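Local coordinates for protein GCN5-related N-acetyltransferase (Kribbella flavida, PDB 4MY0) that binds acetyl-coenzyme A and probably transfers its acetyl group to amino groups of aminoglycoside-like substrates, at residues L223-L228 with A238-V243; L22-R27 with G87-P92; A302-L307 with D374-T379. One frame throughout, in Å; residues are numbered along the deposited sequence.

The three contacts follow one another along the chain, each within its own part of the protein. Interaction 2 (22-27 with 87-92) comes first, in the N-terminal GNAT domain, where strand 78-90 holds the coenzyme A-like ligand AC8. Interaction 1 (223-228 with 238-243) belongs to the second GNAT region, its centre about 36 Å from that of interaction 2. Interaction 3 (302-307 with 374-379) lies in the sterol carrier protein-like domain, centre to centre about 40 Å from interaction 1 and 42 Å from interaction 2. None touches another. Apolar helix-on-strand packing thus recurs in the two GNAT regions, whose strands connect, and in the sterol carrier protein-like domain.

Interaction 1: L223-L228 with A238-V243; sequences LQVDEL and ALWATV
Leu228 CD1 covers one face of the Trp240 indole, and Val225 and Val243 continue the apolar seam between strand 222-230 and helix 233-244. Trp240 can be followed outward from the helix. Its CB leaves the helix without heading straight for the strand, but chi1 of -77°, with CG opposite the carbonyl carbon, swings the indole back across the gap. CG, CD1, NE1, CD2 and CE2 all lie beneath Leu228 CD1, which sits 3.5 Å from the centroid of the five-membered ring and 13° off its normal, a CH-pi contact. The fusion atom CE2 comes closest to that methyl, which CE3 and CZ2 also meet, while NE1 faces Leu228 CD2 as well, at 4.0 Å. Further out on the benzene ring, CZ3 meets Val225 CG2 at 3.9 Å, approached obliquely. Leu228 CD1 also rests on Leu239 CB, 3.8 Å away, so one methyl is gripped by two successive helix residues. Val225 CG2 is shared between Trp240 and Val243, meeting Val243 CG1 at 3.9 Å. At the far end Leu223 CD1 lies 3.5 Å from Val243 O.

Asp226 and Glu227 form a classic beta bulge opposite Val215, which shifts the alternation of the strand: Leu223 and Val225 point at the helix, and after the bulge Leu228 does so instead of Glu227. Gln224 NE2, on the other side, bonds Asp226 OD1 at 2.7 Å. Strand 222-230, helix 233-244 and the parallel strand 252-256 make a beta-alpha-beta unit, consistent with the GNAT core; Ala255 of the last strand also touches Trp240. With side chains meeting through aliphatic groups and the indole, and Leu223 CD1 also against a carbonyl oxygen, cohesion probably rests on burial and close packing rather than on directional polar bonds.

Interaction 2: L22-R27 with G87-P92; sequences LRVRAR and GVVVAP. With AC8 ([(2R,3R,4R,5R)-5-(6-amino-9H-purin-9-yl)-3,4-bis(phosphonooxy)tetrahydrofuran-2-yl]methyl (3R)-3-hydroxy-2,2-dimethyl-4-oxo-4-({3-oxo-3-[(2-sulfanylethyl)amino]propyl}amino)butyl dihydrogen diphosphate), chain L.
Val24 drives its CG1 methyl into the backbone where strand 78-90 ends, and this apolar contact is the heart of the interface. With CG1 anti to the backbone N (chi1 -178°), the methyl lies 3.4 Å from Ala91 N and 3.7 Å from Val90 C, against the peptide link itself, and also touches Val89 CG2 at 3.7 Å. Val89 CG1 faces Arg25 CA at 4.2 Å. Past Ala91, Arg27 CB packs on Pro92 CD at 3.9 Å, while the extended rest of Arg27 leads off to Tyr207 of a third subunit, which its NH2 bonds.

Polar bonds serve the coenzyme A-like ligand AC8. Its amide N4P donates to Val88 O at 2.8 Å, and Val90 N donates to O9P at 3.0 Å, so the pantetheine arm lines the strand like a further strand, as in other GNAT enzymes. Val88 and Val90 are acetyl-CoA-binding residues. Arg95 ties the two segments indirectly, with NE on Val90 O and NH1 on Arg27 O.

Helix 22-26 crosses strand 87-90 at 87°. Val89 pairs with Ala65 on strand 61-75, leaving AC8 to the other edge; helix 34-49 adds Trp40, which touches Leu22 and Arg25, and Trp218 of the third subunit bonds Ala26 O.

Interaction 3: A302-L307 with D374-T379; sequences AEVDLL and DRLLDT
Val304 forks between two helix residues at the close-packed middle of this contact. Its CG2 meets Leu376 CB at 3.8 Å, and its CG1 lies 4.1 Å from Leu377 CG. The fork is set by chi1 of 176°, which places CG1 opposite the backbone N and CG2 opposite the carbonyl carbon, one methyl for each leucine. With an alanine here both branches of the fork are gone, and Leu376 CB and Leu377 CG would probably each lose their valine methyl, opening a gap between strand and helix. On one flank Ala302 CB presses on Leu376 CB at 3.9 Å; on the other, Leu306 and Leu377 run alongside one another in opposite senses, with CD2 of Leu306 3.9 Å from CD1 of Leu377.

Strand 302-309 is the middle strand of the five-stranded mixed sheet of the sterol carrier protein-like domain, and helix 371-380 lies across one face, segment 374-379 crossing segment 302-307 at -120°. Leu377 reaches deeper into that face, touching Leu341 and Leu322 on the two neighbouring strands and Leu357 of helix 357-362.

Glu303 and Asp305 point to the opposite face, where they find polar partners: Glu303 bonds His321 and Ser323, and Asp305 forms salt bridges with Arg319 and Arg336. The solvent side is the helix margin, where Leu376 is partly exposed and Thr379 OG1 turns back to Leu376 O at 3.2 Å rather than to the strand. Asp378, the residue before Thr379, makes a salt bridge with Arg183 of a fourth subunit, against which Arg375 also packs.

Interaction 1: L223-L228 with A238-V243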
loop_
_atom_site.group_PDB
_atom_site.type_symbol
_atom_site.label_atom_id
_atom_site.label_comp_id
_atom_site.label_asym_id
_atom_site.label_seq_id
_atom_site.Cartn_x
_atom_site.Cartn_y
_atom_site.Cartn_z
ATOM N N LEU C 223 6.986 16.734 10.229
ATOM C CA LEU C 223 8.122 17.626 10.420
ATOM C C LEU C 223 9.400 16.796 10.458
ATOM O O LEU C 223 9.397 15.612 10.854
ATOM C CB LEU C 223 7.962 18.444 11.700
ATOM C CG LEU C 223 6.801 19.430 11.701
ATOM C CD1 LEU C 223 6.595 19.986 13.098
ATOM C CD2 LEU C 223 7.055 20.557 10.715
ATOM N N GLN C 224 10.479 17.405 10.001
ATOM C CA GLN C 224 11.762 16.735 9.984
ATOM C C GLN C 224 12.789 17.652 10.643
ATOM O O GLN C 224 12.934 18.812 10.257
ATOM C CB GLN C 224 12.186 16.451 8.553
ATOM C CG GLN C 224 13.641 16.038 8.449
ATOM C CD GLN C 224 14.102 15.913 7.020
ATOM O OE1 GLN C 224 13.615 15.065 6.280
ATOM N NE2 GLN C 224 15.048 16.765 6.619
ATOM N N VAL C 225 13.494 17.127 11.635
ATOM C CA VAL C 225 14.550 17.890 12.299
ATOM C C VAL C 225 15.870 17.597 11.584
ATOM O O VAL C 225 16.281 16.439 11.501
ATOM C CB VAL C 225 14.626 17.512 13.784
ATOM C CG1 VAL C 225 15.853 18.136 14.448
ATOM C CG2 VAL C 225 13.337 17.938 14.498
ATOM N N ASP C 226 16.501 18.630 11.022
ATOM C CA ASP C 226 17.801 18.472 10.365
ATOM C C ASP C 226 18.902 18.399 11.412
ATOM O O ASP C 226 19.901 17.699 11.240
ATOM C CB ASP C 226 18.109 19.650 9.430
ATOM C CG ASP C 226 17.284 19.637 8.156
ATOM O OD1 ASP C 226 16.727 18.571 7.793
ATOM O OD2 ASP C 226 17.214 20.709 7.505
ATOM N N GLU C 227 18.733 19.159 12.488
ATOM C CA GLU C 227 19.747 19.208 13.527
ATOM C C GLU C 227 19.198 19.849 14.788
ATOM O O GLU C 227 18.509 20.875 14.718
ATOM C CB GLU C 227 21.000 19.967 13.047
ATOM C CG GLU C 227 22.124 19.985 14.092
ATOM C CD GLU C 227 23.439 20.586 13.571
ATOM O OE1 GLU C 227 23.401 21.368 12.594
ATOM O OE2 GLU C 227 24.510 20.275 14.153
ATOM N N LEU C 228 19.498 19.233 15.932
ATOM C CA LEU C 228 19.196 19.826 17.228
ATOM C C LEU C 228 20.431 19.689 18.092
ATOM O O LEU C 228 20.976 18.593 18.244
ATOM C CB LEU C 228 18.011 19.136 17.906
ATOM C CG LEU C 228 17.422 19.908 19.093
ATOM C CD1 LEU C 228 15.908 19.660 19.212
ATOM C CD2 LEU C 228 18.141 19.544 20.385
ATOM N N ALA C 238 13.012 22.426 25.751
ATOM C CA ALA C 238 12.422 23.598 25.092
ATOM C C ALA C 238 12.470 23.515 23.566
ATOM O O ALA C 238 11.502 23.876 22.891
ATOM C CB ALA C 238 13.108 24.886 25.571
ATOM N N LEU C 239 13.602 23.074 23.024
ATOM C CA LEU C 239 13.767 23.027 21.576
ATOM C C LEU C 239 12.946 21.888 20.974
ATOM O O LEU C 239 12.315 22.066 19.933
ATOM C CB LEU C 239 15.238 22.884 21.197
ATOM C CG LEU C 239 16.151 24.069 21.513
ATOM C CD1 LEU C 239 17.583 23.668 21.285
ATOM C CD2 LEU C 239 15.798 25.284 20.663
ATOM N N TRP C 240 12.947 20.721 21.616
ATOM C CA TRP C 240 12.060 19.636 21.166
ATOM C C TRP C 240 10.611 20.068 21.289
ATOM O O TRP C 240 9.787 19.742 20.445
ATOM C CB TRP C 240 12.291 18.342 21.956
ATOM C CG TRP C 240 13.520 17.613 21.513
ATOM C CD1 TRP C 240 14.674 17.432 22.226
ATOM C CD2 TRP C 240 13.731 16.984 20.240
ATOM N NE1 TRP C 240 15.589 16.721 21.470
ATOM C CE2 TRP C 240 15.037 16.447 20.245
ATOM C CE3 TRP C 240 12.944 16.841 19.085
ATOM C CZ2 TRP C 240 15.574 15.768 19.143
ATOM C CZ3 TRP C 240 13.471 16.170 17.998
ATOM C CH2 TRP C 240 14.773 15.636 18.031
ATOM N N ALA C 241 10.291 20.801 22.352
ATOM C CA ALA C 241 8.908 21.223 22.544
ATOM C C ALA C 241 8.502 22.258 21.483
ATOM O O ALA C 241 7.351 22.285 21.047
ATOM C CB ALA C 241 8.687 21.746 23.965
ATOM N N THR C 242 9.451 23.093 21.057
ATOM C CA THR C 242 9.220 24.005 19.930
ATOM C C THR C 242 8.821 23.237 18.667
ATOM O O THR C 242 7.820 23.563 18.027
ATOM C CB THR C 242 10.460 24.865 19.635
ATOM O OG1 THR C 242 10.844 25.555 20.828
ATOM C CG2 THR C 242 10.166 25.889 18.534
ATOM N N VAL C 243 9.590 22.208 18.313
ATOM C CA VAL C 243 9.255 21.394 17.143
ATOM C C VAL C 243 7.890 20.714 17.323
ATOM O O VAL C 243 7.031 20.758 16.433
ATOM C CB VAL C 243 10.324 20.313 16.876
ATOM C CG1 VAL C 243 9.974 19.510 15.620
ATOM C CG2 VAL C 243 11.706 20.950 16.733
#

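Interaction 2: L22-R27 with G87-P92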
loop_
_atom_site.group_PDB
_atom_site.type_symbol
_atom_site.label_atom_id
_atom_site.label_comp_id
_atom_site.label_asym_id
_atom_site.label_seq_id
_atom_site.Cartn_x
_atom_site.Cartn_y
_atom_site.Cartn_z
ATOM N N LEU C 22 25.714 18.676 -16.928
ATOM C CA LEU C 22 24.284 18.491 -16.674
ATOM C C LEU C 22 23.643 17.404 -17.542
ATOM O O LEU C 22 22.758 16.688 -17.063
ATOM C CB LEU C 22 23.515 19.803 -16.831
ATOM C CG LEU C 22 23.651 20.748 -15.642
ATOM C CD1 LEU C 22 22.968 22.067 -15.941
ATOM C CD2 LEU C 22 23.067 20.110 -14.395
ATOM N N ARG C 23 24.073 17.287 -18.805
ATOM C CA ARG C 23 23.593 16.197 -19.661
ATOM C C ARG C 23 23.975 14.851 -19.071
ATOM O O ARG C 23 23.145 13.948 -18.979
ATOM C CB ARG C 23 24.159 16.289 -21.083
ATOM C CG ARG C 23 23.563 15.221 -22.038
ATOM C CD ARG C 23 24.568 14.677 -23.063
ATOM N NE ARG C 23 25.245 15.758 -23.775
ATOM C CZ ARG C 23 26.534 16.056 -23.639
ATOM N NH1 ARG C 23 27.309 15.335 -22.841
ATOM N NH2 ARG C 23 27.055 17.068 -24.321
ATOM N N VAL C 24 25.238 14.710 -18.678
ATOM C CA VAL C 24 25.698 13.451 -18.109
ATOM C C VAL C 24 24.968 13.164 -16.791
ATOM O O VAL C 24 24.615 12.022 -16.490
ATOM C CB VAL C 24 27.220 13.456 -17.877
ATOM C CG1 VAL C 24 27.683 12.097 -17.335
ATOM C CG2 VAL C 24 27.944 13.785 -19.160
ATOM N N ARG C 25 24.735 14.205 -16.009
ATOM C CA ARG C 25 24.031 14.038 -14.749
ATOM C C ARG C 25 22.588 13.586 -14.986
ATOM O O ARG C 25 22.106 12.691 -14.301
ATOM C CB ARG C 25 24.038 15.340 -13.941
ATOM C CG ARG C 25 23.414 15.182 -12.568
ATOM C CD ARG C 25 23.020 16.523 -11.927
ATOM N NE ARG C 25 22.356 16.275 -10.651
ATOM C CZ ARG C 25 21.095 15.855 -10.545
ATOM N NH1 ARG C 25 20.576 15.630 -9.346
ATOM N NH2 ARG C 25 20.357 15.648 -11.635
ATOM N N ALA C 26 21.898 14.216 -15.937
ATOM C CA ALA C 26 20.513 13.836 -16.233
ATOM C C ALA C 26 20.403 12.343 -16.581
ATOM O O ALA C 26 19.443 11.680 -16.196
ATOM C CB ALA C 26 19.952 14.693 -17.351
ATOM N N ARG C 27 21.397 11.812 -17.287
ATOM C CA ARG C 27 21.372 10.403 -17.698
ATOM C C ARG C 27 21.942 9.490 -16.611
ATOM O O ARG C 27 22.124 8.290 -16.836
ATOM C CB ARG C 27 22.162 10.219 -19.006
ATOM C CG ARG C 27 21.747 11.215 -20.073
ATOM C CD ARG C 27 22.214 10.862 -21.479
ATOM N NE ARG C 27 21.593 11.799 -22.416
ATOM C CZ ARG C 27 21.364 11.558 -23.703
ATOM N NH1 ARG C 27 20.788 12.484 -24.452
ATOM N NH2 ARG C 27 21.703 10.393 -24.243
ATOM N N GLY C 87 28.358 13.978 -6.641
ATOM C CA GLY C 87 27.960 14.031 -8.037
ATOM C C GLY C 87 28.872 13.239 -8.957
ATOM O O GLY C 87 29.262 13.736 -10.012
ATOM N N VAL C 88 29.231 12.020 -8.564
ATOM C CA VAL C 88 30.053 11.186 -9.440
ATOM C C VAL C 88 29.191 10.617 -10.566
ATOM O O VAL C 88 28.300 9.809 -10.304
ATOM C CB VAL C 88 30.726 10.038 -8.672
ATOM C CG1 VAL C 88 31.737 9.292 -9.592
ATOM C CG2 VAL C 88 31.449 10.594 -7.455
ATOM N N VAL C 89 29.443 11.034 -11.814
ATOM C CA VAL C 89 28.605 10.610 -12.952
ATOM C C VAL C 89 29.436 10.242 -14.181
ATOM O O VAL C 89 30.431 10.894 -14.474
ATOM C CB VAL C 89 27.559 11.691 -13.340
ATOM C CG1 VAL C 89 26.623 11.967 -12.156
ATOM C CG2 VAL C 89 28.242 12.976 -13.760
ATOM N N VAL C 90 29.036 9.183 -14.881
ATOM C CA VAL C 90 29.686 8.791 -16.138
ATOM C C VAL C 90 28.596 8.563 -17.195
ATOM O O VAL C 90 27.555 7.951 -16.889
ATOM C CB VAL C 90 30.520 7.511 -15.963
ATOM C CG1 VAL C 90 31.150 7.077 -17.307
ATOM C CG2 VAL C 90 31.610 7.698 -14.864
ATOM N N ALA C 91 28.793 9.079 -18.415
ATOM C CA ALA C 91 27.779 8.907 -19.477
ATOM C C ALA C 91 27.531 7.413 -19.733
ATOM O O ALA C 91 28.478 6.622 -19.693
ATOM C CB ALA C 91 28.209 9.611 -20.760
ATOM N N PRO C 92 26.260 7.020 -19.981
ATOM C CA PRO C 92 25.921 5.587 -20.069
ATOM C C PRO C 92 26.800 4.776 -21.017
ATOM O O PRO C 92 27.229 3.675 -20.644
ATOM C CB PRO C 92 24.463 5.599 -20.556
ATOM C CG PRO C 92 23.892 6.861 -19.945
ATOM C CD PRO C 92 25.052 7.878 -20.050
HETATM N N1A AC8 L . 27.395 -2.496 -10.292
HETATM O O1A AC8 L . 35.866 2.454 -13.625
HETATM P P1A AC8 L . 34.683 1.566 -13.981
HETATM C C1B AC8 L . 32.397 -1.846 -11.172
HETATM S S1P AC8 L . 28.217 7.362 -6.231
HETATM C C2A AC8 L . 28.421 -3.295 -9.945
HETATM O O2A AC8 L . 34.546 1.124 -15.411
HETATM P P2A AC8 L . 32.393 3.288 -14.270
HETATM C C2B AC8 L . 33.114 -2.339 -12.408
HETATM O O2B AC8 L . 32.728 -3.690 -12.694
HETATM O O2C AC8 L . 34.018 -3.984 -14.825
HETATM C C2P AC8 L . 28.068 6.821 -7.969
HETATM N N3A AC8 L . 29.680 -2.964 -10.269
HETATM O O3A AC8 L . 33.384 2.327 -13.442
HETATM C C3B AC8 L . 34.580 -2.220 -11.980
HETATM O O3B AC8 L . 34.907 -3.326 -11.131
HETATM P P3B AC8 L . 35.732 -4.650 -11.583
HETATM O O3C AC8 L . 31.568 -3.421 -14.867
HETATM C C3P AC8 L . 27.027 7.782 -8.498
HETATM C C4A AC8 L . 29.925 -1.811 -10.948
HETATM O O4A AC8 L . 33.201 4.110 -15.251
HETATM C C4B AC8 L . 34.609 -1.019 -11.053
HETATM O O4B AC8 L . 33.255 -0.834 -10.625
HETATM O O4C AC8 L . 32.301 -5.704 -14.083
HETATM P P4C AC8 L . 32.654 -4.243 -14.226
HETATM N N4P AC8 L . 26.610 7.627 -9.889
HETATM C C5A AC8 L . 28.881 -0.971 -11.305
HETATM O O5A AC8 L . 31.232 2.461 -14.739
HETATM C C5B AC8 L . 35.104 0.251 -11.738
HETATM O O5B AC8 L . 34.635 0.238 -13.082
HETATM C C5P AC8 L . 25.865 6.675 -10.441
HETATM O O5P AC8 L . 25.482 5.708 -9.792
HETATM C C6A AC8 L . 27.585 -1.335 -10.960
HETATM N N6A AC8 L . 26.529 -0.549 -11.293
HETATM O O6A AC8 L . 31.861 4.239 -13.093
HETATM C C6P AC8 L . 25.517 6.879 -11.898
HETATM N N7A AC8 L . 29.406 0.086 -11.971
HETATM O O7A AC8 L . 35.096 -5.170 -12.851
HETATM C C7P AC8 L . 25.396 5.603 -12.743
HETATM C C8A AC8 L . 30.751 -0.094 -12.014
HETATM O O8A AC8 L . 37.156 -4.162 -11.760
HETATM N N8P AC8 L . 26.732 5.006 -12.829
HETATM N N9A AC8 L . 31.053 -1.257 -11.401
HETATM O O9A AC8 L . 35.530 -5.581 -10.406
HETATM C C9P AC8 L . 27.863 5.577 -13.238
HETATM O O9P AC8 L . 27.869 6.735 -13.622
HETATM C CAP AC8 L . 29.148 4.766 -13.240
HETATM O OAP AC8 L . 28.882 3.435 -13.686
HETATM C CBP AC8 L . 29.832 4.669 -11.870
HETATM C CCP AC8 L . 31.055 3.749 -12.016
HETATM C CDP AC8 L . 30.299 6.047 -11.412
HETATM C CEP AC8 L . 28.904 4.078 -10.822
#

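Interaction 3: A302-L307 with D374-T379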
loop_
_atom_site.group_PDB
_atom_site.type_symbol
_atom_site.label_atom_id
_atom_site.label_comp_id
_atom_site.label_asym_id
_atom_site.label_seq_id
_atom_site.Cartn_x
_atom_site.Cartn_y
_atom_site.Cartn_z
ATOM N N ALA C 302 48.790 3.821 23.534
ATOM C CA ALA C 302 49.102 2.751 22.594
ATOM C C ALA C 302 50.396 3.002 21.844
ATOM O O ALA C 302 50.615 4.091 21.315
ATOM C CB ALA C 302 47.961 2.566 21.610
ATOM N N GLU C 303 51.247 1.983 21.804
ATOM C CA GLU C 303 52.435 1.981 20.959
ATOM C C GLU C 303 52.358 0.709 20.131
ATOM O O GLU C 303 52.530 -0.387 20.663
ATOM C CB GLU C 303 53.706 1.957 21.804
ATOM C CG GLU C 303 53.794 3.060 22.854
ATOM C CD GLU C 303 54.106 4.427 22.265
ATOM O OE1 GLU C 303 53.997 5.430 23.002
ATOM O OE2 GLU C 303 54.469 4.503 21.073
ATOM N N VAL C 304 52.089 0.850 18.836
ATOM C CA VAL C 304 51.790 -0.291 17.978
ATOM C C VAL C 304 52.290 -0.019 16.573
ATOM O O VAL C 304 52.096 1.080 16.051
ATOM C CB VAL C 304 50.254 -0.511 17.859
ATOM C CG1 VAL C 304 49.950 -1.627 16.884
ATOM C CG2 VAL C 304 49.639 -0.823 19.208
ATOM N N ASP C 305 52.908 -1.015 15.948
ATOM C CA ASP C 305 53.269 -0.886 14.534
ATOM C C ASP C 305 52.111 -1.261 13.598
ATOM O O ASP C 305 51.289 -2.125 13.918
ATOM C CB ASP C 305 54.521 -1.714 14.213
ATOM C CG ASP C 305 55.825 -0.972 14.541
ATOM O OD1 ASP C 305 55.782 0.040 15.281
ATOM O OD2 ASP C 305 56.899 -1.408 14.060
ATOM N N LEU C 306 52.047 -0.588 12.450
ATOM C CA LEU C 306 51.086 -0.902 11.400
ATOM C C LEU C 306 51.848 -1.062 10.094
ATOM O O LEU C 306 52.718 -0.243 9.777
ATOM C CB LEU C 306 50.087 0.240 11.232
ATOM C CG LEU C 306 49.309 0.654 12.470
ATOM C CD1 LEU C 306 48.364 1.796 12.135
ATOM C CD2 LEU C 306 48.545 -0.547 13.032
ATOM N N LEU C 307 51.527 -2.107 9.340
ATOM C CA LEU C 307 52.077 -2.264 7.999
ATOM C C LEU C 307 50.979 -1.909 7.001
ATOM O O LEU C 307 49.977 -2.614 6.892
ATOM C CB LEU C 307 52.597 -3.687 7.762
ATOM C CG LEU C 307 53.169 -3.931 6.365
ATOM C CD1 LEU C 307 54.316 -2.953 6.076
ATOM C CD2 LEU C 307 53.627 -5.366 6.196
ATOM N N ASP C 374 45.729 -5.640 18.884
ATOM C CA ASP C 374 44.294 -5.447 18.650
ATOM C C ASP C 374 43.614 -4.673 19.774
ATOM O O ASP C 374 42.821 -3.765 19.527
ATOM C CB ASP C 374 43.590 -6.799 18.480
ATOM C CG ASP C 374 43.807 -7.409 17.107
ATOM O OD1 ASP C 374 42.991 -8.272 16.708
ATOM O OD2 ASP C 374 44.784 -7.028 16.424
ATOM N N ARG C 375 43.931 -5.037 21.009
ATOM C CA ARG C 375 43.332 -4.388 22.169
ATOM C C ARG C 375 43.757 -2.925 22.297
ATOM O O ARG C 375 42.925 -2.059 22.572
ATOM C CB ARG C 375 43.654 -5.165 23.448
ATOM C CG ARG C 375 42.786 -6.394 23.639
ATOM C CD ARG C 375 42.983 -7.024 25.009
ATOM N NE ARG C 375 44.237 -7.763 25.094
ATOM C CZ ARG C 375 44.385 -9.025 24.704
ATOM N NH1 ARG C 375 45.565 -9.624 24.818
ATOM N NH2 ARG C 375 43.355 -9.691 24.197
ATOM N N LEU C 376 45.046 -2.656 22.096
ATOM C CA LEU C 376 45.551 -1.281 22.104
ATOM C C LEU C 376 44.869 -0.422 21.028
ATOM O O LEU C 376 44.326 0.649 21.316
ATOM C CB LEU C 376 47.075 -1.253 21.913
ATOM C CG LEU C 376 48.022 -1.474 23.103
ATOM C CD1 LEU C 376 47.284 -1.613 24.436
ATOM C CD2 LEU C 376 48.929 -2.667 22.858
ATOM N N LEU C 377 44.892 -0.897 19.789
ATOM C CA LEU C 377 44.250 -0.178 18.696
ATOM C C LEU C 377 42.759 0.042 18.936
ATOM O O LEU C 377 42.225 1.115 18.634
ATOM C CB LEU C 377 44.459 -0.922 17.380
ATOM C CG LEU C 377 45.886 -0.910 16.847
ATOM C CD1 LEU C 377 46.009 -1.864 15.668
ATOM C CD2 LEU C 377 46.267 0.496 16.441
ATOM N N ASP C 378 42.084 -0.973 19.469
ATOM C CA ASP C 378 40.644 -0.880 19.703
ATOM C C ASP C 378 40.293 0.298 20.623
ATOM O O ASP C 378 39.430 1.118 20.295
ATOM C CB ASP C 378 40.094 -2.203 20.263
ATOM C CG ASP C 378 39.509 -3.119 19.174
ATOM O OD1 ASP C 378 39.600 -2.788 17.970
ATOM O OD2 ASP C 378 38.959 -4.184 19.527
ATOM N N THR C 379 40.974 0.400 21.761
ATOM C CA THR C 379 40.691 1.489 22.704
ATOM C C THR C 379 41.165 2.870 22.221
ATOM O O THR C 379 40.467 3.867 22.405
ATOM C CB THR C 379 41.237 1.187 24.115
ATOM O OG1 THR C 379 42.639 0.909 24.040
ATOM C CG2 THR C 379 40.521 -0.018 24.697
#